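Local coordinates for putative uncharacterized protein ST0493 (Sulfolobus tokodaii, PDB 2RBG) that is of unknown function, a small archaeal protein of the DUF5751 family with a parallel alpha/beta fold, at residues N5-I10 against D76-N81; N39-I44 against V100-I105. All coordinates share one frame; numbering follows the deposited sequence.

In the fold
Interactions 1 and 2 lie on the same face of one parallel sheet, their centres about 10 Å apart. Strands 6-11 and 35-41, which carry residues 5-10 and 39-44, are neighbours there; Thr8 O and Asn39 N, 2.8 Å apart, probably share one of the backbone hydrogen bonds between them. The partners, helices 75-82 and 99-107, come later in the chain, in the order 5-10, 39-44, 76-81, 100-105, so the two contacts interleave. Phe78 of interaction 1 meets Phe41 of interaction 2 edge-to-face and also touches Ile105. The two contacts therefore form one continuous hydrophobic core between the sheet and this pair of helices.

Interaction 1 of 2, residues N5-I10 against D76-N81; sequences NILTLI and DIFLKN
Phe78 is presented to Leu7 and Leu9 by a regular helical turn, in which Asn81 N donates to Ile77 O at 2.9 Å. The contact itself is purely apolar and small, burying 97 Å² in all. The backbones stay well apart, Leu9 CA and Phe78 CA lying 10.4 Å from each other, and a large side chain such as phenylalanine is well suited to span the gap. With its CG roughly anti to the backbone N (chi1 156°), Phe78 sends the far end of its ring down to the strand. There Leu9 CD2 meets Phe78 CZ at 3.5 Å, approaching obliquely, with the leucine lying across the aromatic side chain. Leu7 CD1 is looser, 4.4 Å from Phe78 CE1 and near the ring plane at its edge. Leucines suit these alternate strand positions because both point to the same side of the sheet and end in branched methyls that pack against the end of an aromatic ring. Helix 75-82 belongs to the long crossover from strand 64-70, outermost within this chain, to strand 89-94, passing over strands 35-41 and 6-11; the opposite face of strand 6-11, through Thr8 and Ile10, packs on helix 17-31.

Interaction 2 of 2, residues N39-I44 against V100-I105; sequences NVFTEI and VFMSKI
Phe41 and Phe101 meet as an offset edge-to-face pair, the edge of Phe101 turned toward the face of Phe41 with the planes at 73° and the centroids 5.7 Å apart. The closest touch lies beside the ring: Phe101 CE2 comes within 3.5 Å of Phe41 CB, which sits in the plane of the Phe101 ring. Ile105 approaches head-on, from the direction opposite to the Phe41 side chain. Its CD1 methyl stands 3.9 Å from the centroid of the Phe41 ring and only 5° off the normal, a CH-pi contact over the centre of the face. Isoleucine suits this spot because its longer branch, with CG1 anti to the carbonyl carbon, extends to set CD1 on Phe41, while CG1 itself lies over a face of Phe101, one helical turn earlier, offset toward the rim. In Phe41, chi1 of -59° carries the ring toward the helix, and the rotation about CB-CG presents a face to Ile105. Met102, present as selenomethionine, bends its flexible chain so that CE reaches Phe41 CD2 at 3.9 Å, coming in across the aromatic side chain.

The setting is that of a parallel alpha/beta fold, in which helix 99-107 follows strand 89-94 and Phe41 closes strand 35-41 at its C-terminal end. Were Phe41 an alanine, Ile105 CD1 would probably lose the face it rests on and Phe101 its aromatic mate, opening a gap between strand and helix. Trp70 and Phe78 also meet the Phe41 ring, while Phe101 takes part in a cation-pi contact with Lys72. Just past the strand the chain folds into an ST turn, Ile44 N donating almost straight to Thr42 OG1 at 3.1 Å; threonine supplies the hydroxyl required, and its side chain touches Phe17.

Interaction 1 of 2, residues N5-I10 against D76-N81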
ATOM      1  N   ASN A   5      13.744  13.298  10.806  1.00 13.77           N
ATOM      2  CA  ASN A   5      13.931  13.769   9.435  1.00 13.94           C
ATOM      3  C   ASN A   5      13.706  12.619   8.467  1.00 14.07           C
ATOM      4  O   ASN A   5      14.562  11.754   8.293  1.00 13.93           O
ATOM      5  CB  ASN A   5      15.335  14.361   9.258  1.00 15.07           C
ATOM      6  CG  ASN A   5      15.528  15.015   7.899  1.00 19.05           C
ATOM      7  OD1 ASN A   5      14.594  15.581   7.331  1.00 18.93           O
ATOM      8  ND2 ASN A   5      16.750  14.957   7.379  1.00 23.13           N
ATOM      9  N   ILE A   6      12.539  12.630   7.838  1.00 12.56           N
ATOM     10  CA  ILE A   6      12.137  11.594   6.900  1.00 10.81           C
ATOM     11  C   ILE A   6      12.734  11.762   5.505  1.00  9.05           C
ATOM     12  O   ILE A   6      12.663  12.843   4.918  1.00 10.03           O
ATOM     13  CB  ILE A   6      10.596  11.573   6.755  1.00 10.42           C
ATOM     14  CG1 ILE A   6       9.942  11.431   8.134  1.00 14.05           C
ATOM     15  CG2 ILE A   6      10.171  10.442   5.830  1.00 10.54           C
ATOM     16  CD1 ILE A   6      10.291  10.144   8.857  1.00 13.83           C
ATOM     17  N   LEU A   7      13.334  10.694   4.985  1.00  7.97           N
ATOM     18  CA  LEU A   7      13.878  10.725   3.632  1.00  7.84           C
ATOM     19  C   LEU A   7      12.709  10.346   2.730  1.00  6.49           C
ATOM     20  O   LEU A   7      12.183   9.238   2.829  1.00  7.93           O
ATOM     21  CB  LEU A   7      14.994   9.695   3.449  1.00  7.80           C
ATOM     22  CG  LEU A   7      15.488   9.552   2.002  1.00  8.47           C
ATOM     23  CD1 LEU A   7      16.128  10.857   1.540  1.00  8.00           C
ATOM     24  CD2 LEU A   7      16.486   8.405   1.908  1.00 10.59           C
ATOM     25  N   THR A   8      12.292  11.269   1.871  1.00  5.70           N
ATOM     26  CA  THR A   8      11.185  11.011   0.958  1.00  6.42           C
ATOM     27  C   THR A   8      11.703  10.924  -0.469  1.00  6.87           C
ATOM     28  O   THR A   8      12.367  11.840  -0.956  1.00  7.76           O
ATOM     29  CB  THR A   8      10.114  12.124   1.046  1.00  6.58           C
ATOM     30  OG1 THR A   8       9.481  12.075   2.334  1.00  7.53           O
ATOM     31  CG2 THR A   8       9.052  11.936  -0.031  1.00  7.99           C
ATOM     32  N   LEU A   9      11.413   9.804  -1.124  1.00  7.67           N
ATOM     33  CA  LEU A   9      11.836   9.586  -2.497  1.00  8.24           C
ATOM     34  C   LEU A   9      10.595   9.448  -3.363  1.00  8.48           C
ATOM     35  O   LEU A   9       9.670   8.711  -3.018  1.00  7.88           O
ATOM     36  CB  LEU A   9      12.669   8.306  -2.604  1.00  9.90           C
ATOM     37  CG  LEU A   9      13.831   8.157  -1.620  1.00 11.56           C
ATOM     38  CD1 LEU A   9      14.557   6.844  -1.890  1.00 10.95           C
ATOM     39  CD2 LEU A   9      14.782   9.335  -1.759  1.00 10.46           C
ATOM     40  N   ILE A  10      10.573  10.156  -4.486  1.00  7.53           N
ATOM     41  CA  ILE A  10       9.434  10.079  -5.386  1.00  7.34           C
ATOM     42  C   ILE A  10       9.825  10.192  -6.847  1.00  8.82           C
ATOM     43  O   ILE A  10      10.669  11.003  -7.225  1.00 10.17           O
ATOM     44  CB  ILE A  10       8.379  11.175  -5.073  1.00  8.96           C
ATOM     45  CG1 ILE A  10       7.246  11.118  -6.105  1.00  7.62           C
ATOM     46  CG2 ILE A  10       9.040  12.557  -5.077  1.00  9.63           C
ATOM     47  CD1 ILE A  10       6.025  11.970  -5.740  1.00 11.33           C
ATOM     48  N   ASP A  76      23.400   9.072  -9.011  1.00  9.91           N
ATOM     49  CA  ASP A  76      24.658   8.869  -8.302  1.00 12.34           C
ATOM     50  C   ASP A  76      24.998  10.032  -7.367  1.00  9.21           C
ATOM     51  O   ASP A  76      25.590   9.823  -6.309  1.00  9.36           O
ATOM     52  CB  ASP A  76      25.808   8.594  -9.288  1.00 14.04           C
ATOM     53  CG  ASP A  76      26.030   9.715 -10.293  1.00 17.54           C
ATOM     54  OD1 ASP A  76      25.209  10.651 -10.383  1.00 13.26           O
ATOM     55  OD2 ASP A  76      27.048   9.640 -11.015  1.00 15.98           O
ATOM     56  N   ILE A  77      24.614  11.251  -7.743  1.00  7.60           N
ATOM     57  CA  ILE A  77      24.879  12.414  -6.897  1.00  8.71           C
ATOM     58  C   ILE A  77      23.973  12.316  -5.667  1.00  9.62           C
ATOM     59  O   ILE A  77      24.394  12.589  -4.543  1.00  8.90           O
ATOM     60  CB  ILE A  77      24.585  13.736  -7.639  1.00 10.93           C
ATOM     61  CG1 ILE A  77      25.456  13.839  -8.897  1.00 10.71           C
ATOM     62  CG2 ILE A  77      24.864  14.920  -6.719  1.00 10.85           C
ATOM     63  CD1 ILE A  77      25.099  15.007  -9.797  1.00 12.30           C
ATOM     64  N   PHE A  78      22.724  11.925  -5.894  1.00  7.81           N
ATOM     65  CA  PHE A  78      21.775  11.762  -4.801  1.00  8.65           C
ATOM     66  C   PHE A  78      22.316  10.775  -3.767  1.00 11.53           C
ATOM     67  O   PHE A  78      22.333  11.057  -2.569  1.00 11.69           O
ATOM     68  CB  PHE A  78      20.435  11.252  -5.332  1.00  8.63           C
ATOM     69  CG  PHE A  78      19.620  10.531  -4.299  1.00 10.37           C
ATOM     70  CD1 PHE A  78      19.047  11.220  -3.237  1.00 13.42           C
ATOM     71  CD2 PHE A  78      19.479   9.148  -4.357  1.00 11.53           C
ATOM     72  CE1 PHE A  78      18.348  10.540  -2.241  1.00 15.39           C
ATOM     73  CE2 PHE A  78      18.782   8.458  -3.366  1.00 11.81           C
ATOM     74  CZ  PHE A  78      18.217   9.157  -2.308  1.00 14.87           C
ATOM     75  N   LEU A  79      22.752   9.613  -4.238  1.00 10.16           N
ATOM     76  CA  LEU A  79      23.274   8.588  -3.347  1.00  9.69           C
ATOM     77  C   LEU A  79      24.529   9.039  -2.606  1.00 10.98           C
ATOM     78  O   LEU A  79      24.711   8.704  -1.436  1.00 10.05           O
ATOM     79  CB  LEU A  79      23.542   7.302  -4.130  1.00 11.59           C
ATOM     80  CG  LEU A  79      22.266   6.579  -4.576  1.00  9.25           C
ATOM     81  CD1 LEU A  79      22.590   5.519  -5.616  1.00 13.42           C
ATOM     82  CD2 LEU A  79      21.596   5.957  -3.360  1.00 12.07           C
ATOM     83  N   LYS A  80      25.389   9.801  -3.276  1.00 10.41           N
ATOM     84  CA  LYS A  80      26.606  10.284  -2.629  1.00 10.15           C
ATOM     85  C   LYS A  80      26.247  11.292  -1.540  1.00 10.76           C
ATOM     86  O   LYS A  80      26.739  11.207  -0.415  1.00 10.37           O
ATOM     87  CB  LYS A  80      27.546  10.935  -3.649  1.00 12.27           C
ATOM     88  CG  LYS A  80      28.849  11.453  -3.042  1.00 16.44           C
ATOM     89  CD  LYS A  80      29.633  10.335  -2.369  1.00 20.17           C
ATOM     90  CE  LYS A  80      30.885  10.865  -1.680  1.00 24.66           C
ATOM     91  NZ  LYS A  80      31.678   9.765  -1.051  1.00 25.43           N
ATOM     92  N   ASN A  81      25.383  12.245  -1.877  1.00  8.82           N
ATOM     93  CA  ASN A  81      24.959  13.260  -0.922  1.00  9.52           C
ATOM     94  C   ASN A  81      24.250  12.635   0.275  1.00  9.21           C
ATOM     95  O   ASN A  81      24.296  13.171   1.382  1.00  8.16           O
ATOM     96  CB  ASN A  81      24.024  14.266  -1.596  1.00  6.26           C
ATOM     97  CG  ASN A  81      24.749  15.184  -2.568  1.00  9.62           C
ATOM     98  OD1 ASN A  81      25.951  15.043  -2.798  1.00  9.19           O
ATOM     99  ND2 ASN A  81      24.015  16.131  -3.143  1.00  6.70           N
TER

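Interaction 2 of 2, residues N39-I44 against V100-I105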
ATOM      1  N   ASN A  39      13.276  14.090  -2.274  1.00  6.80           N
ATOM      2  CA  ASN A  39      14.096  13.903  -3.465  1.00  8.56           C
ATOM      3  C   ASN A  39      13.218  13.431  -4.607  1.00  8.17           C
ATOM      4  O   ASN A  39      12.654  12.337  -4.565  1.00 12.28           O
ATOM      5  CB  ASN A  39      15.195  12.887  -3.169  1.00  6.67           C
ATOM      6  CG  ASN A  39      16.202  13.414  -2.174  1.00 11.85           C
ATOM      7  OD1 ASN A  39      17.168  14.083  -2.544  1.00 10.25           O
ATOM      8  ND2 ASN A  39      15.968  13.143  -0.899  1.00 11.82           N
ATOM      9  N   VAL A  40      13.116  14.270  -5.629  1.00  9.81           N
ATOM     10  CA  VAL A  40      12.279  13.997  -6.783  1.00 10.60           C
ATOM     11  C   VAL A  40      13.112  13.674  -8.014  1.00 11.33           C
ATOM     12  O   VAL A  40      13.958  14.464  -8.425  1.00 13.32           O
ATOM     13  CB  VAL A  40      11.391  15.214  -7.098  1.00 10.53           C
ATOM     14  CG1 VAL A  40      10.356  14.852  -8.153  1.00  9.46           C
ATOM     15  CG2 VAL A  40      10.729  15.715  -5.823  1.00 10.11           C
ATOM     16  N   PHE A  41      12.863  12.507  -8.596  1.00 10.47           N
ATOM     17  CA  PHE A  41      13.581  12.079  -9.787  1.00 10.56           C
ATOM     18  C   PHE A  41      12.666  12.394 -10.960  1.00 14.51           C
ATOM     19  O   PHE A  41      11.714  11.669 -11.244  1.00 12.82           O
ATOM     20  CB  PHE A  41      13.894  10.592  -9.653  1.00 11.18           C
ATOM     21  CG  PHE A  41      14.733  10.284  -8.445  1.00 13.39           C
ATOM     22  CD1 PHE A  41      16.114  10.469  -8.476  1.00 11.41           C
ATOM     23  CD2 PHE A  41      14.134   9.907  -7.245  1.00 13.82           C
ATOM     24  CE1 PHE A  41      16.885  10.288  -7.330  1.00 12.58           C
ATOM     25  CE2 PHE A  41      14.896   9.724  -6.092  1.00 16.09           C
ATOM     26  CZ  PHE A  41      16.277   9.917  -6.136  1.00 13.07           C
ATOM     27  N   THR A  42      12.965  13.510 -11.621  1.00 15.02           N
ATOM     28  CA  THR A  42      12.149  13.994 -12.724  1.00 14.54           C
ATOM     29  C   THR A  42      12.982  14.853 -13.669  1.00 15.87           C
ATOM     30  O   THR A  42      14.105  15.230 -13.349  1.00 14.97           O
ATOM     31  CB  THR A  42      10.994  14.856 -12.162  1.00 16.35           C
ATOM     32  OG1 THR A  42      10.188  15.361 -13.231  1.00 16.32           O
ATOM     33  CG2 THR A  42      11.557  16.026 -11.362  1.00 15.89           C
ATOM     34  N   GLU A  43      12.419  15.164 -14.832  1.00 18.33           N
ATOM     35  CA  GLU A  43      13.102  16.003 -15.812  1.00 22.06           C
ATOM     36  C   GLU A  43      12.539  17.421 -15.743  1.00 23.02           C
ATOM     37  O   GLU A  43      13.013  18.327 -16.429  1.00 22.29           O
ATOM     38  CB  GLU A  43      12.911  15.438 -17.223  1.00 21.32           C
ATOM     39  CG  GLU A  43      13.465  14.033 -17.417  1.00 26.43           C
ATOM     40  CD  GLU A  43      14.947  13.937 -17.095  1.00 31.13           C
ATOM     41  OE1 GLU A  43      15.722  14.759 -17.626  1.00 33.47           O
ATOM     42  OE2 GLU A  43      15.336  13.040 -16.314  1.00 32.35           O
ATOM     43  N   ILE A  44      11.528  17.605 -14.900  1.00 23.91           N
ATOM     44  CA  ILE A  44      10.878  18.901 -14.732  1.00 26.52           C
ATOM     45  C   ILE A  44      11.762  19.862 -13.930  1.00 27.74           C
ATOM     46  O   ILE A  44      12.619  19.429 -13.160  1.00 24.73           O
ATOM     47  CB  ILE A  44       9.515  18.715 -14.019  1.00 28.12           C
ATOM     48  CG1 ILE A  44       8.515  19.757 -14.511  1.00 28.57           C
ATOM     49  CG2 ILE A  44       9.691  18.804 -12.509  1.00 24.21           C
ATOM     50  CD1 ILE A  44       7.105  19.516 -14.005  1.00 31.00           C
ATOM     51  N   VAL A 100      10.161   0.369 -11.948  1.00 15.47           N
ATOM     52  CA  VAL A 100      11.429  -0.338 -12.107  1.00 14.52           C
ATOM     53  C   VAL A 100      12.569   0.564 -11.642  1.00 13.62           C
ATOM     54  O   VAL A 100      13.466   0.133 -10.917  1.00 13.40           O
ATOM     55  CB  VAL A 100      11.674  -0.733 -13.583  1.00 17.58           C
ATOM     56  CG1 VAL A 100      13.063  -1.342 -13.738  1.00 14.99           C
ATOM     57  CG2 VAL A 100      10.614  -1.726 -14.035  1.00 18.88           C
ATOM     58  N   PHE A 101      12.516   1.824 -12.055  1.00 14.49           N
ATOM     59  CA  PHE A 101      13.530   2.798 -11.678  1.00 16.41           C
ATOM     60  C   PHE A 101      13.597   2.976 -10.162  1.00 16.42           C
ATOM     61  O   PHE A 101      14.652   2.794  -9.552  1.00 13.50           O
ATOM     62  CB  PHE A 101      13.228   4.144 -12.332  1.00 16.85           C
ATOM     63  CG  PHE A 101      14.152   5.247 -11.905  1.00 21.20           C
ATOM     64  CD1 PHE A 101      15.506   5.203 -12.224  1.00 22.47           C
ATOM     65  CD2 PHE A 101      13.668   6.334 -11.187  1.00 24.04           C
ATOM     66  CE1 PHE A 101      16.365   6.226 -11.834  1.00 24.25           C
ATOM     67  CE2 PHE A 101      14.517   7.363 -10.792  1.00 28.34           C
ATOM     68  CZ  PHE A 101      15.870   7.310 -11.116  1.00 27.51           C
HETATM   69  N   MSE A 102      12.472   3.337  -9.554  1.00 15.07           N
HETATM   70  CA  MSE A 102      12.436   3.549  -8.113  1.00 15.73           C
HETATM   71  C   MSE A 102      12.808   2.300  -7.319  1.00 15.29           C
HETATM   72  O   MSE A 102      13.497   2.391  -6.301  1.00 14.86           O
HETATM   73  CB  MSE A 102      11.053   4.043  -7.678  1.00 16.50           C
HETATM   74  CG  MSE A 102      10.933   4.297  -6.181  1.00 12.98           C
HETATM   75 SE   MSE A 102      12.278   5.535  -5.514  1.00 27.13          SE
HETATM   76  CE  MSE A 102      11.539   7.139  -6.218  1.00  8.64           C
ATOM     77  N   SER A 103      12.362   1.135  -7.779  1.00 17.48           N
ATOM     78  CA  SER A 103      12.671  -0.110  -7.082  1.00 17.27           C
ATOM     79  C   SER A 103      14.176  -0.340  -7.007  1.00 17.75           C
ATOM     80  O   SER A 103      14.688  -0.820  -5.997  1.00 18.72           O
ATOM     81  CB  SER A 103      12.002  -1.298  -7.782  1.00 17.33           C
ATOM     82  OG  SER A 103      10.593  -1.226  -7.662  1.00 22.22           O
ATOM     83  N   LYS A 104      14.883   0.008  -8.077  1.00 18.40           N
ATOM     84  CA  LYS A 104      16.330  -0.168  -8.111  1.00 17.38           C
ATOM     85  C   LYS A 104      17.006   0.770  -7.113  1.00 17.58           C
ATOM     86  O   LYS A 104      17.929   0.370  -6.402  1.00 19.01           O
ATOM     87  CB  LYS A 104      16.863   0.098  -9.521  1.00 18.69           C
ATOM     88  CG  LYS A 104      18.370  -0.070  -9.657  1.00 22.54           C
ATOM     89  CD  LYS A 104      18.813   0.018 -11.116  1.00 23.95           C
ATOM     90  CE  LYS A 104      18.411   1.344 -11.752  1.00 27.27           C
ATOM     91  NZ  LYS A 104      18.859   1.450 -13.173  1.00 29.03           N
ATOM     92  N   ILE A 105      16.543   2.017  -7.062  1.00 16.37           N
ATOM     93  CA  ILE A 105      17.103   2.998  -6.139  1.00 16.07           C
ATOM     94  C   ILE A 105      16.934   2.509  -4.702  1.00 14.20           C
ATOM     95  O   ILE A 105      17.872   2.560  -3.906  1.00 15.34           O
ATOM     96  CB  ILE A 105      16.410   4.377  -6.286  1.00 15.75           C
ATOM     97  CG1 ILE A 105      16.697   4.960  -7.671  1.00 18.48           C
ATOM     98  CG2 ILE A 105      16.911   5.338  -5.212  1.00 16.56           C
ATOM     99  CD1 ILE A 105      16.070   6.320  -7.903  1.00 22.69           C
TER